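Local coordinates for protein beta-ketoacyl synthase (PDB 4CW4) that catalyses the condensation of acetyl-CoA with malonyl-ACP to make acetoacetyl-ACP, the primer that starts bacterial fatty acid synthesis, at residues D215-D220 and D375-R380; I222-G227 and D266-Y271; D603-H608 and P620-P625. One frame throughout, in Å; residues are numbered along the deposited sequence.

Contact 1: residues D215-D220 and D375-R380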
ATOM      1  N   ASP A 215      23.749   1.905 -17.634  1.00 18.82           N
ATOM      2  CA  ASP A 215      25.056   2.529 -17.898  1.00 20.23           C
ATOM      3  C   ASP A 215      24.930   4.033 -18.218  1.00 17.46           C
ATOM      4  O   ASP A 215      25.916   4.777 -18.159  1.00 18.06           O
ATOM      5  CB  ASP A 215      25.742   1.867 -19.104  1.00 24.32           C
ATOM      6  CG  ASP A 215      26.465   0.569 -18.764  1.00 28.62           C
ATOM      7  OD1 ASP A 215      26.655   0.240 -17.577  1.00 30.08           O
ATOM      8  OD2 ASP A 215      26.859  -0.126 -19.730  1.00 31.14           O
ATOM      9  N   ASN A 216      23.724   4.467 -18.586  1.00 15.32           N
ATOM     10  CA  ASN A 216      23.504   5.850 -18.994  1.00 15.23           C
ATOM     11  C   ASN A 216      22.899   6.769 -17.943  1.00 15.03           C
ATOM     12  O   ASN A 216      22.644   7.931 -18.233  1.00 17.40           O
ATOM     13  CB  ASN A 216      22.661   5.902 -20.266  1.00 15.62           C
ATOM     14  CG  ASN A 216      23.503   5.793 -21.522  1.00 16.09           C
ATOM     15  OD1 ASN A 216      23.904   6.801 -22.109  1.00 18.04           O
ATOM     16  ND2 ASN A 216      23.793   4.571 -21.928  1.00 16.06           N
ATOM     17  N   VAL A 217      22.686   6.263 -16.731  1.00 14.18           N
ATOM     18  CA  VAL A 217      22.132   7.074 -15.641  1.00 13.61           C
ATOM     19  C   VAL A 217      22.891   6.786 -14.344  1.00 14.12           C
ATOM     20  O   VAL A 217      23.668   5.834 -14.280  1.00 14.33           O
ATOM     21  CB  VAL A 217      20.607   6.820 -15.460  1.00 14.92           C
ATOM     22  CG1 VAL A 217      19.856   7.171 -16.745  1.00 15.24           C
ATOM     23  CG2 VAL A 217      20.315   5.388 -15.053  1.00 14.05           C
ATOM     24  N   GLN A 218      22.700   7.619 -13.325  1.00 14.03           N
ATOM     25  CA  GLN A 218      23.253   7.331 -12.004  1.00 14.09           C
ATOM     26  C   GLN A 218      22.444   6.221 -11.320  1.00 13.93           C
ATOM     27  O   GLN A 218      21.283   5.982 -11.659  1.00 14.07           O
ATOM     28  CB  GLN A 218      23.317   8.591 -11.133  1.00 16.48           C
ATOM     29  CG  GLN A 218      24.213   9.659 -11.763  1.00 19.64           C
ATOM     30  CD  GLN A 218      24.508  10.831 -10.859  1.00 23.69           C
ATOM     31  OE1 GLN A 218      24.382  10.740  -9.659  1.00 23.18           O
ATOM     32  NE2 GLN A 218      24.882  11.951 -11.453  1.00 27.24           N
ATOM     33  N   PRO A 219      23.071   5.506 -10.378  1.00 14.23           N
ATOM     34  CA  PRO A 219      22.369   4.351  -9.794  1.00 14.82           C
ATOM     35  C   PRO A 219      21.046   4.682  -9.085  1.00 13.45           C
ATOM     36  O   PRO A 219      20.149   3.840  -9.042  1.00 15.23           O
ATOM     37  CB  PRO A 219      23.385   3.799  -8.775  1.00 15.74           C
ATOM     38  CG  PRO A 219      24.708   4.227  -9.315  1.00 17.19           C
ATOM     39  CD  PRO A 219      24.471   5.599  -9.926  1.00 15.40           C
ATOM     40  N   ASP A 220      20.938   5.889  -8.545  1.00 13.56           N
ATOM     41  CA  ASP A 220      19.731   6.319  -7.859  1.00 13.35           C
ATOM     42  C   ASP A 220      18.671   6.882  -8.795  1.00 13.77           C
ATOM     43  O   ASP A 220      17.608   7.274  -8.331  1.00 15.29           O
ATOM     44  CB  ASP A 220      20.060   7.334  -6.757  1.00 13.56           C
ATOM     45  CG  ASP A 220      20.720   8.600  -7.286  1.00 14.14           C
ATOM     46  OD1 ASP A 220      21.315   8.556  -8.383  1.00 13.70           O
ATOM     47  OD2 ASP A 220      20.683   9.632  -6.562  1.00 17.35           O
ATOM     48  N   ASP A 375      12.647  12.971 -21.497  1.00 11.15           N
ATOM     49  CA  ASP A 375      12.803  13.202 -22.920  1.00 13.03           C
ATOM     50  C   ASP A 375      14.248  13.257 -23.384  1.00 12.67           C
ATOM     51  O   ASP A 375      14.561  12.825 -24.487  1.00 12.93           O
ATOM     52  CB  ASP A 375      12.071  14.480 -23.353  1.00 13.46           C
ATOM     53  CG  ASP A 375      12.569  15.733 -22.656  1.00 14.19           C
ATOM     54  OD1 ASP A 375      12.457  15.819 -21.422  1.00 13.46           O
ATOM     55  OD2 ASP A 375      12.992  16.687 -23.346  1.00 15.97           O
ATOM     56  N   GLU A 376      15.123  13.798 -22.561  1.00 13.63           N
ATOM     57  CA  GLU A 376      16.517  13.929 -22.956  1.00 14.46           C
ATOM     58  C   GLU A 376      17.188  12.557 -23.044  1.00 13.63           C
ATOM     59  O   GLU A 376      17.910  12.268 -24.003  1.00 13.52           O
ATOM     60  CB  GLU A 376      17.233  14.838 -21.960  1.00 17.78           C
ATOM     61  CG  GLU A 376      18.657  15.167 -22.311  1.00 22.97           C
ATOM     62  CD  GLU A 376      19.215  16.212 -21.376  1.00 27.95           C
ATOM     63  OE1 GLU A 376      19.581  15.861 -20.234  1.00 29.28           O
ATOM     64  OE2 GLU A 376      19.270  17.389 -21.784  1.00 31.68           O
ATOM     65  N   LEU A 377      16.951  11.707 -22.046  1.00 12.46           N
ATOM     66  CA  LEU A 377      17.508  10.366 -22.067  1.00 12.12           C
ATOM     67  C   LEU A 377      16.916   9.555 -23.232  1.00 10.96           C
ATOM     68  O   LEU A 377      17.630   8.804 -23.903  1.00 11.65           O
ATOM     69  CB  LEU A 377      17.242   9.655 -20.728  1.00 11.87           C
ATOM     70  CG  LEU A 377      17.812   8.243 -20.631  1.00 12.63           C
ATOM     71  CD1 LEU A 377      19.339   8.253 -20.695  1.00 13.59           C
ATOM     72  CD2 LEU A 377      17.306   7.532 -19.388  1.00 13.11           C
ATOM     73  N   ALA A 378      15.609   9.671 -23.457  1.00 11.10           N
ATOM     74  CA  ALA A 378      14.971   8.968 -24.574  1.00 12.00           C
ATOM     75  C   ALA A 378      15.636   9.360 -25.897  1.00 12.09           C
ATOM     76  O   ALA A 378      15.943   8.514 -26.724  1.00 12.70           O
ATOM     77  CB  ALA A 378      13.484   9.262 -24.609  1.00 11.82           C
ATOM     78  N   LEU A 379      15.876  10.651 -26.047  1.00 11.87           N
ATOM     79  CA  LEU A 379      16.513  11.194 -27.245  1.00 13.42           C
ATOM     80  C   LEU A 379      17.907  10.585 -27.422  1.00 13.19           C
ATOM     81  O   LEU A 379      18.274  10.121 -28.502  1.00 13.12           O
ATOM     82  CB  LEU A 379      16.617  12.722 -27.120  1.00 16.17           C
ATOM     83  CG  LEU A 379      16.957  13.505 -28.391  1.00 17.59           C
ATOM     84  CD1 LEU A 379      15.696  13.698 -29.252  1.00 18.25           C
ATOM     85  CD2 LEU A 379      17.607  14.846 -28.042  1.00 19.07           C
ATOM     86  N   ARG A 380      18.673  10.593 -26.335  1.00 12.74           N
ATOM     87  CA  ARG A 380      20.025  10.055 -26.328  1.00 13.40           C
ATOM     88  C   ARG A 380      20.086   8.574 -26.726  1.00 13.89           C
ATOM     89  O   ARG A 380      20.991   8.164 -27.446  1.00 14.29           O
ATOM     90  CB  ARG A 380      20.675  10.245 -24.946  1.00 14.91           C
ATOM     91  CG  ARG A 380      22.161   9.977 -24.960  1.00 16.30           C
ATOM     92  CD  ARG A 380      22.748   9.694 -23.596  1.00 16.48           C
ATOM     93  NE  ARG A 380      22.314  10.630 -22.576  1.00 17.42           N
ATOM     94  CZ  ARG A 380      22.423  10.398 -21.269  1.00 18.16           C
ATOM     95  NH1 ARG A 380      22.969   9.274 -20.826  1.00 18.61           N
ATOM     96  NH2 ARG A 380      21.986  11.293 -20.403  1.00 19.87           N
TER
HETATM   97  O   HOH W   1      23.119  10.526 -17.571  1.00 32.24           O
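R380 reaches from its helix to the loop residue N216 and spends one nitrogen on two acceptors of that residue. Its NH1 donates to the backbone N216 O at 2.9 Å and also to the side-chain N216 OD1 at 2.9 Å. The two bonds differ in aim. OD1 lies in the guanidinium plane, whereas the backbone oxygen is tilted 17° from it; each is met on a lone pair, in its own carbonyl plane. The chain of R380 leaves the helix with CG anti to the backbone N (chi1 -168°) and bends at chi3 (-46°), which turns NH1 to N216. A water enters the same grip, donating to N216 O at 2.7 Å and accepting from R380 NH2 at 3.1 Å, so the backbone oxygen holds two donors.

L377 CD1 lies over the centre of one guanidinium face, 3.7 Å above its plane, and probably restricts its movement on that side. The leucine's other methyl, CD2, meets V217 CG1 at 3.7 Å, the two side chains crossing at about a right angle. A long, flexible arginine suits the outer span, and the branched aliphatic pair suits the buried side. The amide of N216 is fixed from its other end, since ND2 donates to T212 O of helix 210-215. In the ketosynthase fold the contact thus ties the loop between helix 210-215 and strand 222-225 to helix 375-381, which directly follows strand 366-374 and has L379 packed against helix 565-590.

Contact 2: residues I222-G227 and D266-Y271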
ATOM      1  N   ILE A 222      17.013   5.343 -11.271  1.00 12.18           N
ATOM      2  CA  ILE A 222      16.036   4.348 -11.688  1.00 12.24           C
ATOM      3  C   ILE A 222      14.988   4.268 -10.591  1.00 12.02           C
ATOM      4  O   ILE A 222      15.327   4.296  -9.424  1.00 13.43           O
ATOM      5  CB  ILE A 222      16.682   2.951 -11.794  1.00 14.52           C
ATOM      6  CG1 ILE A 222      17.888   2.968 -12.724  1.00 18.21           C
ATOM      7  CG2 ILE A 222      15.659   1.905 -12.226  1.00 14.52           C
ATOM      8  CD1 ILE A 222      17.560   3.231 -14.119  1.00 20.72           C
ATOM      9  N   ALA A 223      13.719   4.182 -10.951  1.00 11.03           N
ATOM     10  CA  ALA A 223      12.646   4.090  -9.972  1.00 11.33           C
ATOM     11  C   ALA A 223      11.651   3.038 -10.402  1.00 10.49           C
ATOM     12  O   ALA A 223      11.422   2.872 -11.582  1.00 11.56           O
ATOM     13  CB  ALA A 223      11.942   5.404  -9.869  1.00 12.66           C
ATOM     14  N   VAL A 224      11.057   2.364  -9.425  1.00 10.19           N
ATOM     15  CA  VAL A 224      10.012   1.379  -9.660  1.00 11.51           C
ATOM     16  C   VAL A 224       8.871   1.628  -8.690  1.00 10.65           C
ATOM     17  O   VAL A 224       9.095   1.709  -7.480  1.00 10.65           O
ATOM     18  CB  VAL A 224      10.517  -0.068  -9.478  1.00 12.04           C
ATOM     19  CG1 VAL A 224       9.392  -1.062  -9.725  1.00 12.20           C
ATOM     20  CG2 VAL A 224      11.698  -0.346 -10.408  1.00 13.51           C
ATOM     21  N   PHE A 225       7.659   1.749  -9.230  1.00 10.93           N
ATOM     22  CA  PHE A 225       6.434   1.883  -8.444  1.00 10.67           C
ATOM     23  C   PHE A 225       5.387   0.878  -8.900  1.00 10.74           C
ATOM     24  O   PHE A 225       4.969   0.921 -10.055  1.00 12.19           O
ATOM     25  CB  PHE A 225       5.894   3.297  -8.545  1.00 12.06           C
ATOM     26  CG  PHE A 225       6.919   4.340  -8.193  1.00 10.87           C
ATOM     27  CD1 PHE A 225       7.420   4.439  -6.902  1.00 12.35           C
ATOM     28  CD2 PHE A 225       7.418   5.196  -9.159  1.00 11.55           C
ATOM     29  CE1 PHE A 225       8.378   5.396  -6.594  1.00 12.32           C
ATOM     30  CE2 PHE A 225       8.380   6.141  -8.846  1.00 12.15           C
ATOM     31  CZ  PHE A 225       8.861   6.241  -7.575  1.00 12.35           C
ATOM     32  N   SER A 226       4.976  -0.011  -7.986  1.00 11.22           N
ATOM     33  CA  SER A 226       3.997  -1.054  -8.310  1.00 10.14           C
ATOM     34  C   SER A 226       3.200  -1.427  -7.056  1.00 10.36           C
ATOM     35  O   SER A 226       3.079  -0.603  -6.164  1.00 10.83           O
ATOM     36  CB  SER A 226       4.668  -2.273  -8.938  1.00 11.95           C
ATOM     37  OG  SER A 226       3.679  -3.161  -9.416  1.00 10.52           O
ATOM     38  N   GLY A 227       2.641  -2.634  -7.013  1.00 10.32           N
ATOM     39  CA  GLY A 227       1.931  -3.131  -5.843  1.00 10.51           C
ATOM     40  C   GLY A 227       0.576  -3.723  -6.183  1.00 10.21           C
ATOM     41  O   GLY A 227       0.230  -3.894  -7.354  1.00 10.34           O
ATOM     42  N   ASP A 266       8.892  -4.885  -4.979  1.00 10.27           N
ATOM     43  CA  ASP A 266      10.138  -5.385  -4.422  1.00 10.85           C
ATOM     44  C   ASP A 266      10.754  -6.474  -5.300  1.00 11.50           C
ATOM     45  O   ASP A 266      11.964  -6.540  -5.456  1.00 12.33           O
ATOM     46  CB  ASP A 266       9.901  -5.947  -3.013  1.00 11.82           C
ATOM     47  CG  ASP A 266       9.343  -4.918  -2.037  1.00 13.64           C
ATOM     48  OD1 ASP A 266       9.651  -3.712  -2.155  1.00 15.08           O
ATOM     49  OD2 ASP A 266       8.572  -5.338  -1.140  1.00 15.30           O
ATOM     50  N   PHE A 267       9.924  -7.352  -5.861  1.00 10.86           N
ATOM     51  CA  PHE A 267      10.438  -8.422  -6.712  1.00 10.71           C
ATOM     52  C   PHE A 267      11.100  -7.858  -7.973  1.00 11.68           C
ATOM     53  O   PHE A 267      12.061  -8.413  -8.476  1.00 11.94           O
ATOM     54  CB  PHE A 267       9.324  -9.401  -7.097  1.00 10.80           C
ATOM     55  CG  PHE A 267       9.252 -10.609  -6.207  1.00 11.00           C
ATOM     56  CD1 PHE A 267       9.408 -10.500  -4.839  1.00 12.64           C
ATOM     57  CD2 PHE A 267       9.046 -11.869  -6.745  1.00 11.68           C
ATOM     58  CE1 PHE A 267       9.359 -11.601  -4.020  1.00 12.88           C
ATOM     59  CE2 PHE A 267       9.012 -12.996  -5.917  1.00 13.10           C
ATOM     60  CZ  PHE A 267       9.172 -12.856  -4.553  1.00 13.10           C
ATOM     61  N   ILE A 268      10.593  -6.759  -8.495  1.00 12.35           N
ATOM     62  CA  ILE A 268      11.214  -6.170  -9.678  1.00 11.14           C
ATOM     63  C   ILE A 268      12.612  -5.618  -9.369  1.00 10.93           C
ATOM     64  O   ILE A 268      13.552  -5.852 -10.127  1.00 11.53           O
ATOM     65  CB  ILE A 268      10.316  -5.087 -10.285  1.00 11.82           C
ATOM     66  CG1 ILE A 268       9.059  -5.730 -10.873  1.00 12.68           C
ATOM     67  CG2 ILE A 268      11.029  -4.302 -11.383  1.00 13.09           C
ATOM     68  CD1 ILE A 268       7.976  -4.735 -11.181  1.00 13.88           C
ATOM     69  N   ASN A 269      12.764  -4.884  -8.272  1.00 11.25           N
ATOM     70  CA  ASN A 269      14.095  -4.419  -7.879  1.00 11.41           C
ATOM     71  C   ASN A 269      15.074  -5.573  -7.633  1.00 12.64           C
ATOM     72  O   ASN A 269      16.214  -5.517  -8.077  1.00 12.54           O
ATOM     73  CB  ASN A 269      14.018  -3.544  -6.631  1.00 11.71           C
ATOM     74  CG  ASN A 269      13.288  -2.255  -6.879  1.00 12.33           C
ATOM     75  OD1 ASN A 269      13.464  -1.615  -7.926  1.00 12.98           O
ATOM     76  ND2 ASN A 269      12.469  -1.846  -5.911  1.00 13.31           N
ATOM     77  N   ALA A 270      14.605  -6.604  -6.931  1.00 12.34           N
ATOM     78  CA  ALA A 270      15.450  -7.681  -6.435  1.00 11.85           C
ATOM     79  C   ALA A 270      15.820  -8.723  -7.470  1.00 12.70           C
ATOM     80  O   ALA A 270      16.890  -9.312  -7.381  1.00 13.92           O
ATOM     81  CB  ALA A 270      14.780  -8.359  -5.277  1.00 11.64           C
ATOM     82  N   TYR A 271      14.920  -8.985  -8.420  1.00 12.14           N
ATOM     83  CA  TYR A 271      15.084 -10.146  -9.300  1.00 13.09           C
ATOM     84  C   TYR A 271      15.022  -9.831 -10.778  1.00 13.67           C
ATOM     85  O   TYR A 271      15.417 -10.659 -11.583  1.00 14.43           O
ATOM     86  CB  TYR A 271      14.029 -11.196  -8.970  1.00 13.62           C
ATOM     87  CG  TYR A 271      14.034 -11.585  -7.508  1.00 13.17           C
ATOM     88  CD1 TYR A 271      15.217 -11.956  -6.857  1.00 13.70           C
ATOM     89  CD2 TYR A 271      12.861 -11.583  -6.774  1.00 14.17           C
ATOM     90  CE1 TYR A 271      15.217 -12.296  -5.503  1.00 14.42           C
ATOM     91  CE2 TYR A 271      12.846 -11.933  -5.432  1.00 14.95           C
ATOM     92  CZ  TYR A 271      14.029 -12.287  -4.799  1.00 15.66           C
ATOM     93  OH  TYR A 271      13.992 -12.644  -3.469  1.00 16.10           O
TER
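Strand 222-225 and the helical segment 266-271 come closest at V224 and N269, whose CA atoms are 7.3 Å apart. This is strand-against-helix packing in the thiolase-like fold of the ketosynthase: strand 222-225 runs parallel to strands 278-283 and 307-314, and helix 263-273 covers one of its faces. Alternation along the strand sets the division of labour, with V224 directed toward the helix while A223 and F225 point away, F225 onto helix 288-301.

V224 carries the contact with both methyls. With CG1 anti to the backbone N (chi1 180°), that methyl faces I268 and meets its CG2 at 4.0 Å. The other methyl, CG2, lies 4.1 Å from the same I268 CG2, so the isoleucine methyl is nearly equidistant from the valine's two branches. The beta-branched V224 and I268 fill this buried interface with methyls close to the backbone. I268 also packs on S195 and A199 of helix 190-204, which places it between the strand and a second helix.

The side chains of N269 and V224 run antiparallel alongside each other, and the first torsion of N269 (chi1 -66°, CG anti to the carbonyl carbon) helps bring the amide up to the strand. An asparagine serves here because the amide has a polar partner next door: ND2 bonds to T279 OG1 on the adjoining strand 278-283. Its oxygen, OD1, rests against the valine, 3.3 Å from V224 CG2.

Contact 3: residues D603-H608 and P620-P625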
ATOM      1  N   ASP A 603      24.634 -11.772  -9.118  1.00 23.56           N
ATOM      2  CA  ASP A 603      25.077 -10.390  -9.291  1.00 23.51           C
ATOM      3  C   ASP A 603      24.799  -9.534  -8.058  1.00 22.49           C
ATOM      4  O   ASP A 603      24.495  -8.341  -8.181  1.00 21.52           O
ATOM      5  CB  ASP A 603      24.398  -9.777 -10.530  1.00 25.12           C
ATOM      6  CG  ASP A 603      24.665 -10.577 -11.798  1.00 26.75           C
ATOM      7  OD1 ASP A 603      25.853 -10.797 -12.098  1.00 27.53           O
ATOM      8  OD2 ASP A 603      23.697 -10.988 -12.488  1.00 26.80           O
ATOM      9  N   LEU A 604      24.912 -10.130  -6.872  1.00 22.56           N
ATOM     10  CA  LEU A 604      24.701  -9.384  -5.629  1.00 22.46           C
ATOM     11  C   LEU A 604      25.847  -8.418  -5.390  1.00 21.83           C
ATOM     12  O   LEU A 604      27.007  -8.727  -5.658  1.00 23.38           O
ATOM     13  CB  LEU A 604      24.570 -10.314  -4.411  1.00 23.40           C
ATOM     14  CG  LEU A 604      23.144 -10.664  -3.972  1.00 25.03           C
ATOM     15  CD1 LEU A 604      22.413 -11.410  -5.066  1.00 24.08           C
ATOM     16  CD2 LEU A 604      23.138 -11.467  -2.664  1.00 26.14           C
ATOM     17  N   ILE A 605      25.514  -7.235  -4.894  1.00 19.75           N
ATOM     18  CA  ILE A 605      26.520  -6.229  -4.598  1.00 19.36           C
ATOM     19  C   ILE A 605      27.317  -6.627  -3.352  1.00 20.75           C
ATOM     20  O   ILE A 605      26.742  -6.952  -2.318  1.00 21.57           O
ATOM     21  CB  ILE A 605      25.868  -4.863  -4.359  1.00 18.19           C
ATOM     22  CG1 ILE A 605      25.339  -4.294  -5.685  1.00 19.44           C
ATOM     23  CG2 ILE A 605      26.871  -3.901  -3.726  1.00 17.68           C
ATOM     24  CD1 ILE A 605      24.329  -3.186  -5.515  1.00 20.21           C
ATOM     25  N   ASP A 606      28.636  -6.599  -3.459  1.00 21.49           N
ATOM     26  CA  ASP A 606      29.499  -6.745  -2.298  1.00 23.07           C
ATOM     27  C   ASP A 606      29.513  -5.423  -1.545  1.00 22.23           C
ATOM     28  O   ASP A 606      30.145  -4.464  -1.967  1.00 21.93           O
ATOM     29  CB  ASP A 606      30.909  -7.134  -2.742  1.00 25.32           C
ATOM     30  CG  ASP A 606      31.921  -7.113  -1.599  1.00 27.51           C
ATOM     31  OD1 ASP A 606      31.524  -7.057  -0.421  1.00 27.49           O
ATOM     32  OD2 ASP A 606      33.131  -7.177  -1.887  1.00 29.95           O
ATOM     33  N   GLU A 607      28.821  -5.375  -0.418  1.00 22.02           N
ATOM     34  CA  GLU A 607      28.620  -4.117   0.296  1.00 23.91           C
ATOM     35  C   GLU A 607      29.938  -3.535   0.801  1.00 24.27           C
ATOM     36  O   GLU A 607      30.074  -2.320   0.941  1.00 23.44           O
ATOM     37  CB  GLU A 607      27.597  -4.320   1.418  1.00 25.95           C
ATOM     38  CG  GLU A 607      26.305  -4.975   0.855  1.00 28.99           C
ATOM     39  CD  GLU A 607      25.195  -5.249   1.863  1.00 31.53           C
ATOM     40  OE1 GLU A 607      24.717  -4.308   2.527  1.00 32.61           O
ATOM     41  OE2 GLU A 607      24.751  -6.412   1.927  1.00 32.08           O
ATOM     42  N   HIS A 608      30.931  -4.386   1.041  1.00 25.42           N
ATOM     43  CA  HIS A 608      32.202  -3.889   1.537  1.00 27.61           C
ATOM     44  C   HIS A 608      32.969  -3.130   0.446  1.00 26.51           C
ATOM     45  O   HIS A 608      33.877  -2.370   0.760  1.00 27.68           O
ATOM     46  CB  HIS A 608      33.015  -5.028   2.169  1.00 31.35           C
ATOM     47  CG  HIS A 608      32.313  -5.686   3.323  1.00 34.23           C
ATOM     48  ND1 HIS A 608      31.677  -6.905   3.216  1.00 35.67           N
ATOM     49  CD2 HIS A 608      32.107  -5.267   4.595  1.00 35.26           C
ATOM     50  CE1 HIS A 608      31.133  -7.221   4.380  1.00 35.95           C
ATOM     51  NE2 HIS A 608      31.386  -6.245   5.236  1.00 35.86           N
ATOM     52  N   PRO A 620      29.331  -1.072  -6.522  1.00 19.50           N
ATOM     53  CA  PRO A 620      29.770  -2.190  -7.366  1.00 21.51           C
ATOM     54  C   PRO A 620      28.741  -2.557  -8.440  1.00 21.87           C
ATOM     55  O   PRO A 620      27.537  -2.594  -8.175  1.00 22.22           O
ATOM     56  CB  PRO A 620      29.932  -3.328  -6.364  1.00 21.82           C
ATOM     57  CG  PRO A 620      30.277  -2.667  -5.101  1.00 21.56           C
ATOM     58  CD  PRO A 620      29.517  -1.366  -5.088  1.00 20.31           C
ATOM     59  N   GLY A 621      29.211  -2.772  -9.662  1.00 22.88           N
ATOM     60  CA  GLY A 621      28.330  -3.159 -10.744  1.00 23.35           C
ATOM     61  C   GLY A 621      27.705  -2.010 -11.527  1.00 23.83           C
ATOM     62  O   GLY A 621      27.103  -2.238 -12.569  1.00 25.06           O
ATOM     63  N   PHE A 622      27.825  -0.785 -11.024  1.00 22.42           N
ATOM     64  CA  PHE A 622      27.286   0.387 -11.715  1.00 22.18           C
ATOM     65  C   PHE A 622      28.433   1.237 -12.215  1.00 23.74           C
ATOM     66  O   PHE A 622      29.262   1.671 -11.422  1.00 24.91           O
ATOM     67  CB  PHE A 622      26.412   1.212 -10.772  1.00 21.67           C
ATOM     68  CG  PHE A 622      25.092   0.573 -10.468  1.00 21.59           C
ATOM     69  CD1 PHE A 622      24.975  -0.352  -9.439  1.00 21.46           C
ATOM     70  CD2 PHE A 622      23.968   0.880 -11.220  1.00 22.10           C
ATOM     71  CE1 PHE A 622      23.772  -0.947  -9.165  1.00 21.90           C
ATOM     72  CE2 PHE A 622      22.752   0.287 -10.945  1.00 22.49           C
ATOM     73  CZ  PHE A 622      22.654  -0.632  -9.912  1.00 22.18           C
ATOM     74  N   SER A 623      28.479   1.490 -13.521  1.00 24.32           N
ATOM     75  CA  SER A 623      29.609   2.222 -14.094  1.00 25.05           C
ATOM     76  C   SER A 623      29.596   3.684 -13.644  1.00 23.38           C
ATOM     77  O   SER A 623      30.648   4.292 -13.456  1.00 22.63           O
ATOM     78  CB  SER A 623      29.651   2.096 -15.628  1.00 27.45           C
ATOM     79  OG  SER A 623      28.470   2.570 -16.247  1.00 27.93           O
ATOM     80  N   GLN A 624      28.406   4.230 -13.430  1.00 21.88           N
ATOM     81  CA  GLN A 624      28.261   5.635 -13.080  1.00 20.85           C
ATOM     82  C   GLN A 624      28.265   5.855 -11.576  1.00 18.95           C
ATOM     83  O   GLN A 624      27.488   5.222 -10.862  1.00 17.29           O
ATOM     84  CB  GLN A 624      26.951   6.173 -13.656  1.00 23.84           C
ATOM     85  CG  GLN A 624      26.781   5.913 -15.167  1.00 27.46           C
ATOM     86  CD  GLN A 624      27.094   7.115 -16.000  1.00 31.88           C
ATOM     87  OE1 GLN A 624      26.231   7.645 -16.710  1.00 34.00           O
ATOM     88  NE2 GLN A 624      28.322   7.600 -15.879  1.00 33.54           N
ATOM     89  N   PRO A 625      29.149   6.730 -11.085  1.00 18.44           N
ATOM     90  CA  PRO A 625      29.048   7.069  -9.663  1.00 18.68           C
ATOM     91  C   PRO A 625      27.770   7.812  -9.314  1.00 17.59           C
ATOM     92  O   PRO A 625      27.198   8.499 -10.155  1.00 18.06           O
ATOM     93  CB  PRO A 625      30.253   7.983  -9.432  1.00 20.80           C
ATOM     94  CG  PRO A 625      30.625   8.460 -10.784  1.00 22.06           C
ATOM     95  CD  PRO A 625      30.317   7.357 -11.715  1.00 20.57           C
TER
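Two loops of the C-terminal region meet at the surface here, with I605 set against P620 and F622. The closest CA atoms, those of I605 and P620, are 5.9 Å apart, and the two side chains cross at about a right angle. I605 CG2 sits 3.9 Å from both P620 CG and P620 CD, while its other branch, CG1, passes the backbone P620 O at 3.7 Å. With CG1 anti to the carbonyl carbon (chi1 -71°) and the chain extended beyond it (chi2 162°), I605 CD1 reaches the edge of the F622 ring, near the ring plane, 4.3 Å from CE1. A branched isoleucine can thus serve two neighbours, and the rigid proline offers it a firm apolar surface.

The loops flank the short strands 611-612 and 616-618, so the contact brings together the two ends of the chain segment that carries them. P620 CG also meets the backbone D606 O at 3.6 Å. D606 turns its carboxylate back on its own loop in an Asx turn: OD1 accepts H608 N at 3.1 Å, from above the carboxylate plane, as the 3-10 turn at 607-608 begins. H608, whose backbone N closes the turn, packs its side chain on E452 of the second subunit.

The three contacts lie on the same side of the chain's centre, each pair with centres about 18 Å apart, and all touch the second subunit. Contact 2 is nested within the chain loop closed by contact 1, and they join directly where V217 CG2 packs on I222 CD1 at 3.6 Å. Contact 3 comes later in the chain yet rests on contact 1: D215 OD1 and S623 OG, 3.2 Å apart, make a probable hydrogen bond, and P219 packs on F622. Contacts 2 and 3 do not touch, their nearest atoms being about 6 Å apart. All three lie away from the probable active-site residues C286, H439 and H477.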